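Local coordinates for protein interpain A (Prevotella intermedia, PDB 3BB7) that probably cleaves proteins as a C10-family cysteine protease of the papain-like clan, here held in its proenzyme form with the catalytic nucleophile replaced, at residues L251-V256 with F269-Y274; L279-W284 with D291-I296; E235-I240 with Q311-G316. The protein carries 1 engineered substitution. One frame throughout, in Å; residues are numbered along the deposited sequence.

Contact 1 (L251-V256 with F269-Y274); sequences LIYGGV and FVIDGY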
# COMPACT_ATOMS: atom_id res chain seq x y z
N LEU A 251 0.16 -6.53 -5.53
CA LEU A 251 0.87 -6.92 -4.31
C LEU A 251 0.61 -6.01 -3.12
O LEU A 251 0.75 -4.81 -3.24
CB LEU A 251 2.39 -6.95 -4.55
CG LEU A 251 2.85 -7.93 -5.64
CD1 LEU A 251 4.30 -7.71 -5.97
CD2 LEU A 251 2.64 -9.34 -5.18
N ILE A 252 0.24 -6.58 -1.98
CA ILE A 252 0.16 -5.83 -0.73
C ILE A 252 1.60 -5.61 -0.27
O ILE A 252 2.39 -6.58 -0.21
CB ILE A 252 -0.60 -6.68 0.31
CG1 ILE A 252 -2.03 -6.97 -0.19
CG2 ILE A 252 -0.59 -6.00 1.69
CD1 ILE A 252 -2.75 -8.09 0.58
N TYR A 253 1.99 -4.37 0.02
CA TYR A 253 3.39 -4.05 0.28
C TYR A 253 3.46 -3.05 1.44
O TYR A 253 2.63 -2.15 1.53
CB TYR A 253 3.95 -3.40 -0.98
CG TYR A 253 5.47 -3.34 -1.14
CD1 TYR A 253 6.13 -4.22 -1.99
CD2 TYR A 253 6.24 -2.41 -0.44
CE1 TYR A 253 7.49 -4.16 -2.19
CE2 TYR A 253 7.63 -2.32 -0.62
CZ TYR A 253 8.26 -3.22 -1.49
OH TYR A 253 9.63 -3.13 -1.69
N GLY A 254 4.44 -3.18 2.33
CA GLY A 254 4.54 -2.19 3.40
C GLY A 254 5.41 -2.68 4.52
O GLY A 254 6.18 -3.64 4.37
N GLY A 255 5.29 -2.04 5.68
CA GLY A 255 6.12 -2.41 6.82
C GLY A 255 5.89 -1.50 8.00
O GLY A 255 5.11 -0.55 7.92
N VAL A 256 6.58 -1.79 9.10
CA VAL A 256 6.40 -1.04 10.34
C VAL A 256 7.77 -0.78 10.96
O VAL A 256 8.65 -1.67 10.92
CB VAL A 256 5.53 -1.83 11.36
CG1 VAL A 256 4.14 -2.10 10.82
CG2 VAL A 256 6.21 -3.15 11.71
N PHE A 269 0.63 -0.26 1.12
CA PHE A 269 0.09 0.22 -0.12
C PHE A 269 0.02 -0.97 -1.06
O PHE A 269 0.44 -2.08 -0.69
CB PHE A 269 0.94 1.38 -0.70
CG PHE A 269 2.43 1.10 -0.79
CD1 PHE A 269 3.00 0.51 -1.93
CD2 PHE A 269 3.27 1.48 0.25
CE1 PHE A 269 4.39 0.30 -2.01
CE2 PHE A 269 4.67 1.28 0.16
CZ PHE A 269 5.20 0.68 -0.96
N VAL A 270 -0.50 -0.73 -2.25
CA VAL A 270 -0.59 -1.78 -3.26
C VAL A 270 0.32 -1.44 -4.44
O VAL A 270 0.29 -0.29 -4.94
CB VAL A 270 -2.04 -2.01 -3.76
CG1 VAL A 270 -2.10 -3.15 -4.78
CG2 VAL A 270 -2.95 -2.26 -2.57
N ILE A 271 1.12 -2.42 -4.88
CA ILE A 271 1.80 -2.28 -6.19
C ILE A 271 0.91 -2.96 -7.20
O ILE A 271 0.64 -4.18 -7.11
CB ILE A 271 3.20 -2.93 -6.21
CG1 ILE A 271 4.14 -2.18 -5.23
CG2 ILE A 271 3.76 -2.99 -7.68
CD1 ILE A 271 5.46 -2.92 -5.03
N ASP A 272 0.47 -2.19 -8.18
CA ASP A 272 -0.48 -2.71 -9.14
C ASP A 272 -0.07 -2.53 -10.59
O ASP A 272 -0.90 -2.58 -11.49
CB ASP A 272 -1.89 -2.17 -8.88
CG ASP A 272 -2.03 -0.70 -9.16
OD1 ASP A 272 -3.20 -0.25 -9.26
OD2 ASP A 272 -1.00 0.02 -9.29
N GLY A 273 1.23 -2.40 -10.82
CA GLY A 273 1.73 -2.34 -12.21
C GLY A 273 3.19 -1.93 -12.19
O GLY A 273 3.77 -1.68 -11.12
N TYR A 274 3.77 -1.80 -13.38
CA TYR A 274 5.13 -1.27 -13.53
C TYR A 274 5.29 -0.79 -14.95
O TYR A 274 4.55 -1.22 -15.84
CB TYR A 274 6.20 -2.31 -13.20
CG TYR A 274 6.20 -3.58 -14.03
CD1 TYR A 274 5.57 -4.74 -13.58
CD2 TYR A 274 6.86 -3.64 -15.26
CE1 TYR A 274 5.58 -5.89 -14.34
CE2 TYR A 274 6.88 -4.79 -16.02
CZ TYR A 274 6.26 -5.93 -15.54
OH TYR A 274 6.28 -7.08 -16.28
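Leu251, Ile252 and Tyr253 pair antiparallel with Ile271, Val270 and Phe269. The axes of the two strand segments come within 4.7 Å, with 137° between their N-to-C directions. Leu251–Ile271 and Tyr253–Phe269 are hydrogen-bonded pairs, and Ile252–Val270 between them is a non-hydrogen-bonded pair. Four N-H···O bonds close the ladder. The shortest, Phe269 N to Tyr253 O, is 2.8 Å long.

Tyr253 and Phe269 project side by side from the same face of the sheet. Their rings are 28° from parallel but slid apart, so they hardly overlap. Instead, Tyr253 CB sits over the Phe269 ring, 4.3 Å from its centroid. Tyr253 CD2 also comes within 3.3 Å of Phe269 CZ. Phe269 CG lies between its own backbone N and carbonyl carbon (chi1 51°), which swings the ring toward the tyrosine. Ile271 reaches the Tyr253 ring from a slant, its CD1 3.4 Å from Tyr253 CD1.

The two strands form a hairpin in the large antiparallel sheet. Helix 116-128 covers the face of Ile252 and Val270. Leu245 of helix 234-246 meets Leu251 and Ile271 on the other face. Strand 312-315 continues the sheet beside 251-255, and strand 280-283 beside 267-274.

Contact 2 (L279-W284 with D291-I296); sequences LVSVNW and DGYYKI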
# COMPACT_ATOMS: atom_id res chain seq x y z
N LEU A 279 9.81 1.62 -12.81
CA LEU A 279 8.96 2.24 -11.75
C LEU A 279 7.70 1.41 -11.52
O LEU A 279 7.16 0.79 -12.46
CB LEU A 279 8.56 3.67 -12.12
CG LEU A 279 9.66 4.72 -11.93
CD1 LEU A 279 10.77 4.54 -12.93
CD2 LEU A 279 9.01 6.10 -12.03
N VAL A 280 7.22 1.37 -10.28
CA VAL A 280 6.02 0.59 -9.98
C VAL A 280 4.80 1.51 -9.81
O VAL A 280 4.93 2.62 -9.27
CB VAL A 280 6.23 -0.31 -8.75
CG1 VAL A 280 7.26 -1.38 -9.07
CG2 VAL A 280 6.65 0.51 -7.51
N SER A 281 3.64 1.05 -10.26
CA SER A 281 2.40 1.74 -10.01
C SER A 281 1.99 1.49 -8.58
O SER A 281 1.91 0.33 -8.14
CB SER A 281 1.33 1.22 -10.97
OG SER A 281 0.09 1.87 -10.73
N VAL A 282 1.74 2.57 -7.85
CA VAL A 282 1.43 2.51 -6.42
C VAL A 282 0.07 3.13 -6.12
O VAL A 282 -0.24 4.25 -6.59
CB VAL A 282 2.48 3.25 -5.60
CG1 VAL A 282 2.16 3.21 -4.10
CG2 VAL A 282 3.90 2.68 -5.84
N ASN A 283 -0.72 2.38 -5.36
CA ASN A 283 -1.96 2.88 -4.77
C ASN A 283 -1.73 2.98 -3.28
O ASN A 283 -1.64 1.98 -2.61
CB ASN A 283 -3.11 1.93 -5.11
CG ASN A 283 -4.46 2.49 -4.68
OD1 ASN A 283 -4.60 2.95 -3.55
ND2 ASN A 283 -5.44 2.48 -5.60
N TRP A 284 -1.57 4.20 -2.78
CA TRP A 284 -1.16 4.41 -1.39
C TRP A 284 -2.29 4.16 -0.39
O TRP A 284 -2.03 4.15 0.81
CB TRP A 284 -0.68 5.85 -1.16
CG TRP A 284 0.46 6.28 -2.04
CD1 TRP A 284 0.38 7.11 -3.14
CD2 TRP A 284 1.84 5.93 -1.90
NE1 TRP A 284 1.64 7.29 -3.68
CE2 TRP A 284 2.55 6.56 -2.96
CE3 TRP A 284 2.56 5.10 -1.01
CZ2 TRP A 284 3.91 6.43 -3.14
CZ3 TRP A 284 3.96 4.96 -1.21
CH2 TRP A 284 4.60 5.63 -2.27
N ASP A 291 -1.33 8.92 -5.89
CA ASP A 291 -1.12 7.63 -6.57
C ASP A 291 -0.37 7.92 -7.88
O ASP A 291 -0.57 8.97 -8.51
CB ASP A 291 -2.44 6.89 -6.85
CG ASP A 291 -3.13 6.39 -5.61
OD1 ASP A 291 -2.53 6.45 -4.51
OD2 ASP A 291 -4.28 5.88 -5.75
N GLY A 292 0.51 7.01 -8.27
CA GLY A 292 1.33 7.21 -9.47
C GLY A 292 2.41 6.15 -9.57
O GLY A 292 2.30 5.10 -8.93
N TYR A 293 3.45 6.42 -10.36
CA TYR A 293 4.56 5.48 -10.54
C TYR A 293 5.77 5.97 -9.78
O TYR A 293 6.16 7.14 -9.88
CB TYR A 293 4.88 5.36 -12.02
CG TYR A 293 3.92 4.47 -12.80
CD1 TYR A 293 4.31 3.20 -13.22
CD2 TYR A 293 2.63 4.89 -13.07
CE1 TYR A 293 3.44 2.40 -13.96
CE2 TYR A 293 1.75 4.09 -13.82
CZ TYR A 293 2.16 2.83 -14.23
OH TYR A 293 1.29 2.07 -14.98
N TYR A 294 6.37 5.07 -9.03
CA TYR A 294 7.45 5.41 -8.10
C TYR A 294 8.58 4.40 -8.14
O TYR A 294 8.35 3.22 -8.35
CB TYR A 294 6.87 5.48 -6.67
CG TYR A 294 5.91 6.65 -6.52
CD1 TYR A 294 6.40 7.92 -6.19
CD2 TYR A 294 4.53 6.51 -6.74
CE1 TYR A 294 5.56 9.02 -6.10
CE2 TYR A 294 3.66 7.64 -6.63
CZ TYR A 294 4.20 8.88 -6.29
OH TYR A 294 3.42 10.01 -6.21
N LYS A 295 9.79 4.86 -7.90
CA LYS A 295 10.92 3.93 -7.80
C LYS A 295 10.94 3.18 -6.47
O LYS A 295 10.85 3.78 -5.39
CB LYS A 295 12.23 4.70 -7.98
CG LYS A 295 12.47 5.09 -9.45
CD LYS A 295 13.87 5.57 -9.67
CE LYS A 295 14.19 5.58 -11.16
NZ LYS A 295 14.72 4.28 -11.67
N ILE A 296 11.09 1.87 -6.56
CA ILE A 296 11.42 1.06 -5.39
C ILE A 296 12.72 0.25 -5.59
O ILE A 296 13.30 -0.24 -4.61
CB ILE A 296 10.30 0.12 -4.90
CG1 ILE A 296 10.01 -0.95 -5.94
CG2 ILE A 296 9.05 0.95 -4.48
CD1 ILE A 296 9.19 -2.14 -5.41
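Val282 N gives its hydrogen to Gly292 O at 2.8 Å. Val280 and Tyr294 exchange two further backbone bonds, while the return bond from Gly292 N to Val282 O is weak. Past the end of this ladder, Asp291 OD1 accepts Trp284 N at 3.0 Å. The bond is nearly straight (165°), but the N-H meets the carboxylate from above its plane.

These residues build a beta hairpin of the papain-like protease domain. In the proenzyme its strand 292-294 also pairs with strand 35-39, which extends the sheet toward the N-terminal part of the chain.

Tyr294 and Trp284 meet edge-to-face, planes at 66°, with 5.1 Å between the centroids of the six-membered indole ring and the Tyr294 ring. The indole edge at CZ2 comes over the phenol ring, 3.7 Å from Tyr294 CD2. Trp284 NE1 and Tyr294 OH are both bonded to Val290 O, which ties both rings to the loop between the strands.

On the opposite face of the hairpin, Ser281 CB lies over the Tyr293 ring, 3.9 Å from its centroid. Ser281 OG bonds to Asp272 OD2 on strand 267-274, and Thr88 OG1 is a second partner. At the Leu279 end of the contact, Leu279 CG touches the aliphatic stem of Lys295 at CG, 3.8 Å away.

Contact 3 (E235-I240 with Q311-G316); sequences EQWMDI and QDMVRG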
# COMPACT_ATOMS: atom_id res chain seq x y z
N GLU A 235 17.95 -7.21 -7.26
CA GLU A 235 17.55 -7.88 -8.50
C GLU A 235 16.55 -9.01 -8.22
O GLU A 235 15.58 -9.22 -8.97
CB GLU A 235 18.79 -8.40 -9.26
CG GLU A 235 19.74 -7.26 -9.69
CD GLU A 235 20.54 -6.58 -8.51
OE1 GLU A 235 20.74 -7.17 -7.41
OE2 GLU A 235 21.00 -5.41 -8.69
N GLN A 236 16.78 -9.78 -7.15
CA GLN A 236 15.86 -10.87 -6.83
C GLN A 236 14.49 -10.33 -6.44
O GLN A 236 13.46 -10.87 -6.86
CB GLN A 236 16.43 -11.68 -5.67
CG GLN A 236 17.63 -12.50 -6.08
CD GLN A 236 18.44 -13.01 -4.89
OE1 GLN A 236 18.18 -12.66 -3.73
NE2 GLN A 236 19.46 -13.80 -5.19
N TRP A 237 14.48 -9.27 -5.62
CA TRP A 237 13.22 -8.67 -5.19
C TRP A 237 12.43 -8.08 -6.38
O TRP A 237 11.22 -8.32 -6.51
CB TRP A 237 13.56 -7.56 -4.19
CG TRP A 237 12.41 -6.96 -3.48
CD1 TRP A 237 11.89 -5.70 -3.66
CD2 TRP A 237 11.62 -7.57 -2.44
NE1 TRP A 237 10.85 -5.48 -2.79
CE2 TRP A 237 10.67 -6.60 -2.02
CE3 TRP A 237 11.67 -8.81 -1.80
CZ2 TRP A 237 9.76 -6.86 -0.99
CZ3 TRP A 237 10.76 -9.06 -0.78
CH2 TRP A 237 9.81 -8.08 -0.39
N MET A 238 13.11 -7.36 -7.28
CA MET A 238 12.39 -6.76 -8.39
C MET A 238 11.91 -7.85 -9.33
O MET A 238 10.83 -7.73 -9.89
CB MET A 238 13.24 -5.75 -9.14
CG MET A 238 13.54 -4.50 -8.34
SD MET A 238 12.14 -3.75 -7.52
CE MET A 238 11.00 -3.37 -8.86
N ASP A 239 12.63 -8.96 -9.46
CA ASP A 239 12.10 -10.05 -10.30
C ASP A 239 10.80 -10.65 -9.74
O ASP A 239 9.91 -11.04 -10.52
CB ASP A 239 13.18 -11.12 -10.52
CG ASP A 239 14.18 -10.71 -11.61
OD1 ASP A 239 15.20 -11.43 -11.77
OD2 ASP A 239 13.97 -9.68 -12.32
N ILE A 240 10.67 -10.71 -8.42
CA ILE A 240 9.41 -11.15 -7.83
C ILE A 240 8.30 -10.16 -8.21
O ILE A 240 7.21 -10.57 -8.62
CB ILE A 240 9.50 -11.28 -6.29
CG1 ILE A 240 10.46 -12.43 -5.95
CG2 ILE A 240 8.13 -11.52 -5.69
CD1 ILE A 240 10.83 -12.48 -4.48
N GLN A 311 10.25 -3.05 4.49
CA GLN A 311 9.67 -3.45 3.20
C GLN A 311 9.37 -4.93 3.19
O GLN A 311 10.28 -5.76 3.13
CB GLN A 311 10.60 -3.13 2.03
CG GLN A 311 10.81 -1.65 1.79
CD GLN A 311 11.75 -1.43 0.62
OE1 GLN A 311 11.36 -1.57 -0.55
NE2 GLN A 311 12.99 -1.07 0.93
N ASP A 312 8.08 -5.22 3.32
CA ASP A 312 7.56 -6.56 3.32
C ASP A 312 6.54 -6.63 2.20
O ASP A 312 5.99 -5.60 1.79
CB ASP A 312 6.81 -6.86 4.63
CG ASP A 312 7.63 -6.55 5.87
OD1 ASP A 312 7.06 -6.00 6.84
OD2 ASP A 312 8.85 -6.84 5.88
N MET A 313 6.27 -7.82 1.69
CA MET A 313 5.17 -7.97 0.75
C MET A 313 4.37 -9.19 1.13
O MET A 313 4.90 -10.16 1.70
CB MET A 313 5.64 -8.01 -0.72
CG MET A 313 6.11 -9.33 -1.24
SD MET A 313 6.24 -9.52 -3.07
CE MET A 313 7.56 -8.35 -3.41
N VAL A 314 3.10 -9.17 0.76
CA VAL A 314 2.29 -10.38 0.84
C VAL A 314 2.02 -10.75 -0.59
O VAL A 314 1.40 -9.94 -1.34
CB VAL A 314 0.98 -10.19 1.62
CG1 VAL A 314 0.19 -11.48 1.57
CG2 VAL A 314 1.28 -9.80 3.06
N ARG A 315 2.50 -11.93 -1.00
CA ARG A 315 2.23 -12.45 -2.32
C ARG A 315 1.36 -13.70 -2.18
O ARG A 315 1.10 -14.16 -1.05
CB ARG A 315 3.55 -12.71 -3.07
CG ARG A 315 4.38 -13.84 -2.52
CD ARG A 315 5.68 -14.01 -3.33
NE ARG A 315 6.52 -14.96 -2.63
CZ ARG A 315 7.67 -15.43 -3.11
NH1 ARG A 315 8.09 -15.04 -4.31
NH2 ARG A 315 8.38 -16.28 -2.37
N GLY A 316 0.86 -14.23 -3.30
CA GLY A 316 0.03 -15.44 -3.25
C GLY A 316 -1.45 -15.15 -3.07
O GLY A 316 -2.20 -16.05 -2.76
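Trp237 and Met313 reach for each other from opposite directions, one from helix 234-246 and the other from strand 312-315. The methyl carbon Met313 CE settles over the six-membered ring of the indole, 3.8 Å from its centroid and 18° off the ring normal. It is displaced toward the rim, and its nearest ring atom is Trp237 CZ2 at 3.6 Å. The sulfur stands farther off on the same side: Met313 SD is 5.1 Å from that centroid. This is a Met-aromatic contact in which the methyl does the touching. A bend at chi3 (66°) turns CE off the line of the chain and onto the ring.

Ile240, one helical turn further on, approaches the thioether at a slant. Its CG2 branch is 3.8 Å from Met313 SD, so sulfur and methyl each have a different neighbour. Arg315 crosses Ile240 at about a right angle. Its chain runs extended from CG to NE, and Arg315 NH1 lies 3.8 Å from Ile240 CD1.

The helix and strand axes stay 11.7 Å apart at their closest and 36° from parallel. Side chains therefore bridge the whole gap, and Ile227 of the neighbouring strand 225-228 touches Trp237, Ile240 and Met313.

No hydrogen bond crosses between 235-240 and 311-316. Trp237 NE1 bonds instead to Tyr253 OH. Helix and strand thus hold together here mainly through dispersion and the CH-pi contact of the methyl, with the sulfur farther above the ring. The guanidinium touches Ile240 by van der Waals contact, while Arg315 NE forms a salt bridge with Glu225.

All three contacts involve one antiparallel sheet. Contacts 1 and 2 are successive hairpins in it, with centres 9 Å apart, and strands 267-274 and 280-283 are neighbours. Gly273 O and Ser281 N lie 2.9 Å apart, a probable hydrogen bond between the hairpins. Contact 3 encloses both along the chain. It meets contact 1 through Tyr253 OH and Gln311 OE1, 2.6 Å apart, a probable hydrogen bond, and contact 2 through Met238 packing on Ile296. The predicted catalytic His267 is near each: its side chain is about 5 Å from that of Phe269, 7 Å from Trp284 and 6 Å from Gln311. Ala116, the engineered replacement of the predicted nucleophile, is about 7 Å from Phe269, side chain to side chain.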